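Local coordinates for protein ancestral congerin Con-anc (PDB 3AK0) that binds beta-galactoside sugars, as a reconstructed ancestral galectin of the fish congerin lineage that carries a bound galactose-containing glycan, at residues G4-N9 / F118-L123. Numbering follows the deposited sequence.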
ATOM      1  N   GLY A   4       6.333   5.725  -9.183  1.00 15.78           N
ATOM      2  CA  GLY A   4       6.432   4.485  -8.411  1.00 13.98           C
ATOM      3  C   GLY A   4       5.039   4.066  -7.977  1.00 13.40           C
ATOM      4  O   GLY A   4       4.059   4.300  -8.688  1.00 13.49           O
ATOM      5  N   VAL A   5       5.000   3.438  -6.820  1.00 13.71           N
ATOM      6  CA  VAL A   5       3.769   2.870  -6.294  1.00 12.92           C
ATOM      7  C   VAL A   5       2.649   3.918  -6.209  1.00 12.32           C
ATOM      8  O   VAL A   5       2.899   5.059  -5.786  1.00 11.90           O
ATOM      9  CB  VAL A   5       4.034   2.226  -4.913  1.00 12.76           C
ATOM     10  CG1 VAL A   5       4.579   3.258  -3.891  1.00 15.41           C
ATOM     11  CG2 VAL A   5       2.814   1.556  -4.387  1.00 14.09           C
ATOM     12  N   GLU A   6       1.431   3.533  -6.613  1.00 11.78           N
ATOM     13  CA  GLU A   6       0.198   4.299  -6.367  1.00 11.62           C
ATOM     14  C   GLU A   6      -0.688   3.454  -5.486  1.00 11.54           C
ATOM     15  O   GLU A   6      -0.885   2.266  -5.758  1.00 12.56           O
ATOM     16  CB  GLU A   6      -0.533   4.603  -7.680  1.00 12.00           C
ATOM     17  CG  GLU A   6       0.335   5.436  -8.624  1.00 13.44           C
ATOM     18  CD  GLU A   6      -0.346   5.846  -9.918  1.00 15.22           C
ATOM     19  OE1 GLU A   6      -1.590   5.822  -9.987  1.00 19.66           O
ATOM     20  OE2 GLU A   6       0.377   6.201 -10.879  1.00 17.69           O
ATOM     21  N   VAL A   7      -1.231   4.058  -4.437  1.00  9.68           N
ATOM     22  CA  VAL A   7      -2.139   3.361  -3.551  1.00 10.50           C
ATOM     23  C   VAL A   7      -3.442   4.129  -3.637  1.00  9.50           C
ATOM     24  O   VAL A   7      -3.513   5.271  -3.232  1.00  9.67           O
ATOM     25  CB  VAL A   7      -1.633   3.334  -2.092  1.00  9.49           C
ATOM     26  CG1 VAL A   7      -2.606   2.447  -1.229  1.00 12.39           C
ATOM     27  CG2 VAL A   7      -0.216   2.779  -2.020  1.00 11.01           C
ATOM     28  N   LYS A   8      -4.450   3.472  -4.190  1.00  9.20           N
ATOM     29  CA  LYS A   8      -5.726   4.086  -4.480  0.50  8.94           C
ATOM     30  C   LYS A   8      -6.787   3.572  -3.504  1.00 10.75           C
ATOM     31  O   LYS A   8      -6.774   2.405  -3.114  1.00  9.97           O
ATOM     32  CB  LYS A   8      -6.082   3.747  -5.930  0.50  8.35           C
ATOM     33  CG  LYS A   8      -7.356   4.332  -6.457  0.50 11.28           C
ATOM     34  CD  LYS A   8      -7.647   3.733  -7.808  0.50 11.39           C
ATOM     35  CE  LYS A   8      -8.971   4.217  -8.347  0.50 12.41           C
ATOM     36  NZ  LYS A   8      -9.281   3.595  -9.659  0.50 13.71           N
ATOM     37  N   ASN A   9      -7.698   4.457  -3.100  1.00 10.70           N
ATOM     38  CA  ASN A   9      -8.829   4.137  -2.228  1.00 12.73           C
ATOM     39  C   ASN A   9      -8.366   3.727  -0.851  1.00 13.36           C
ATOM     40  O   ASN A   9      -8.941   2.861  -0.231  1.00 13.56           O
ATOM     41  CB  ASN A   9      -9.702   3.010  -2.794  1.00 12.72           C
ATOM     42  CG  ASN A   9     -10.418   3.396  -4.063  1.00 20.24           C
ATOM     43  OD1 ASN A   9     -10.762   2.524  -4.876  1.00 27.65           O
ATOM     44  ND2 ASN A   9     -10.662   4.687  -4.251  1.00 24.01           N
ATOM     45  N   PHE A 118      -8.235  11.738   3.081  1.00  8.23           N
ATOM     46  CA  PHE A 118      -7.629  11.628   1.744  1.00  8.01           C
ATOM     47  C   PHE A 118      -7.696  10.174   1.315  1.00  8.69           C
ATOM     48  O   PHE A 118      -7.891   9.288   2.160  1.00  9.82           O
ATOM     49  CB  PHE A 118      -6.167  12.102   1.763  1.00  8.68           C
ATOM     50  CG  PHE A 118      -6.044  13.485   2.278  1.00  6.45           C
ATOM     51  CD1 PHE A 118      -6.330  14.562   1.450  1.00  8.95           C
ATOM     52  CD2 PHE A 118      -5.780  13.702   3.632  1.00  6.77           C
ATOM     53  CE1 PHE A 118      -6.326  15.871   1.954  1.00  8.67           C
ATOM     54  CE2 PHE A 118      -5.747  15.010   4.133  1.00  7.95           C
ATOM     55  CZ  PHE A 118      -6.039  16.092   3.288  1.00  8.83           C
ATOM     56  N   ASN A 119      -7.535   9.925   0.023  1.00  8.61           N
ATOM     57  CA  ASN A 119      -7.799   8.579  -0.472  1.00  9.08           C
ATOM     58  C   ASN A 119      -6.710   8.017  -1.376  1.00  8.62           C
ATOM     59  O   ASN A 119      -6.865   6.921  -1.923  1.00  8.96           O
ATOM     60  CB  ASN A 119      -9.161   8.520  -1.170  1.00  9.27           C
ATOM     61  CG  ASN A 119      -9.307   9.568  -2.246  1.00 10.52           C
ATOM     62  OD1 ASN A 119      -8.870   9.374  -3.374  1.00 12.24           O
ATOM     63  ND2 ASN A 119      -9.983  10.681  -1.912  1.00 13.11           N
ATOM     64  N   PHE A 120      -5.603   8.732  -1.524  1.00  7.84           N
ATOM     65  CA  PHE A 120      -4.603   8.366  -2.541  1.00  8.02           C
ATOM     66  C   PHE A 120      -3.215   8.721  -2.036  1.00  8.86           C
ATOM     67  O   PHE A 120      -3.018   9.819  -1.487  1.00  8.72           O
ATOM     68  CB  PHE A 120      -4.905   9.090  -3.856  1.00  8.08           C
ATOM     69  CG  PHE A 120      -4.019   8.690  -4.995  1.00  9.06           C
ATOM     70  CD1 PHE A 120      -4.367   7.603  -5.800  1.00 11.19           C
ATOM     71  CD2 PHE A 120      -2.871   9.423  -5.299  1.00 10.49           C
ATOM     72  CE1 PHE A 120      -3.553   7.223  -6.869  1.00 11.54           C
ATOM     73  CE2 PHE A 120      -2.054   9.055  -6.378  1.00 11.65           C
ATOM     74  CZ  PHE A 120      -2.392   7.954  -7.148  1.00 10.63           C
ATOM     75  N   ILE A 121      -2.272   7.783  -2.171  1.00  9.15           N
ATOM     76  CA  ILE A 121      -0.847   8.082  -1.904  1.00  9.64           C
ATOM     77  C   ILE A 121      -0.048   7.606  -3.120  1.00  9.13           C
ATOM     78  O   ILE A 121      -0.395   6.617  -3.755  1.00  8.69           O
ATOM     79  CB  ILE A 121      -0.331   7.305  -0.643  1.00 10.94           C
ATOM     80  CG1 ILE A 121      -1.212   7.588   0.574  1.00 13.36           C
ATOM     81  CG2 ILE A 121       1.197   7.586  -0.359  1.00 12.41           C
ATOM     82  CD1 ILE A 121      -1.239   6.441   1.569  1.00 18.81           C
ATOM     83  N   TYR A 122       1.035   8.308  -3.458  1.00  8.68           N
ATOM     84  CA  TYR A 122       1.959   7.703  -4.398  1.00  9.52           C
ATOM     85  C   TYR A 122       3.371   8.160  -4.168  1.00  9.22           C
ATOM     86  O   TYR A 122       3.606   9.233  -3.596  1.00  9.39           O
ATOM     87  CB  TYR A 122       1.514   7.911  -5.856  1.00 12.04           C
ATOM     88  CG  TYR A 122       1.857   9.231  -6.501  1.00 12.44           C
ATOM     89  CD1 TYR A 122       2.883   9.309  -7.433  1.00 15.07           C
ATOM     90  CD2 TYR A 122       1.104  10.378  -6.238  1.00 14.55           C
ATOM     91  CE1 TYR A 122       3.193  10.500  -8.073  1.00 13.84           C
ATOM     92  CE2 TYR A 122       1.401  11.570  -6.876  1.00 14.20           C
ATOM     93  CZ  TYR A 122       2.459  11.624  -7.787  1.00 14.98           C
ATOM     94  OH  TYR A 122       2.806  12.807  -8.432  1.00 18.76           O
ATOM     95  N   LEU A 123       4.320   7.338  -4.618  1.00  9.15           N
ATOM     96  CA  LEU A 123       5.719   7.699  -4.521  1.00  9.92           C
ATOM     97  C   LEU A 123       6.184   8.020  -5.934  1.00 11.21           C
ATOM     98  O   LEU A 123       5.774   7.371  -6.906  1.00 12.20           O
ATOM     99  CB  LEU A 123       6.546   6.539  -3.915  1.00 10.76           C
ATOM    100  CG  LEU A 123       8.063   6.737  -3.736  1.00 13.87           C
ATOM    101  CD1 LEU A 123       8.516   5.792  -2.669  1.00 16.72           C
ATOM    102  CD2 LEU A 123       8.827   6.507  -5.059  1.00 15.79           C
TER
HETATM  103  O   HOH W   1      -8.415   7.017  -4.714  1.00 18.86           O
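Val7 and Ile121 form the hydrogen-bonded antiparallel pair at the middle of this contact: Val7 N reaches Ile121 O at 2.8 Å, and Ile121 N returns a bond to Val7 O. Their beta-branched side chains suit an extended backbone and are buried on the same face of the sheet, opposite Glu6 and Phe120; Val7 CB lies 4.4 Å from Ile121 CB, and Val7 also packs on Val5 of the second subunit. Toward the start of 4-9, Val5 O accepts a fairly straight bond from Leu123 N (159° at the hydrogen), while Val5 CG1 packs on Leu123 CB, the two side chains crossing at about a right angle.

On the other face, the Phe120 ring leans toward strand 6-8 because CG is anti to the backbone N (chi1 -175°). Glu6 OE1 meets the Phe120 ring at its edge and in its plane, 3.6 Å from Phe120 CZ, where the slightly positive ring hydrogens would favour a carboxylate oxygen. Glu6 also runs alongside Tyr122, Glu6 CG to Tyr122 CB 3.9 Å.

This pairing adds the N-terminal strand to one sheet of the galectin beta-sandwich; Glu6, Val7 and Lys8 then pair with a strand of the second subunit, carrying the sheet across the dimer interface. Where the chain turns a corner, Asn9 has a left-handed backbone conformation (phi 65°), which asparagine tolerates better than most residues. Its N gives Asn119 O a weak bond, and a water accepts from Asn9 N while donating to Asn119 OD1. There Asn119 and Phe120 both face Gly36 in a classic beta bulge.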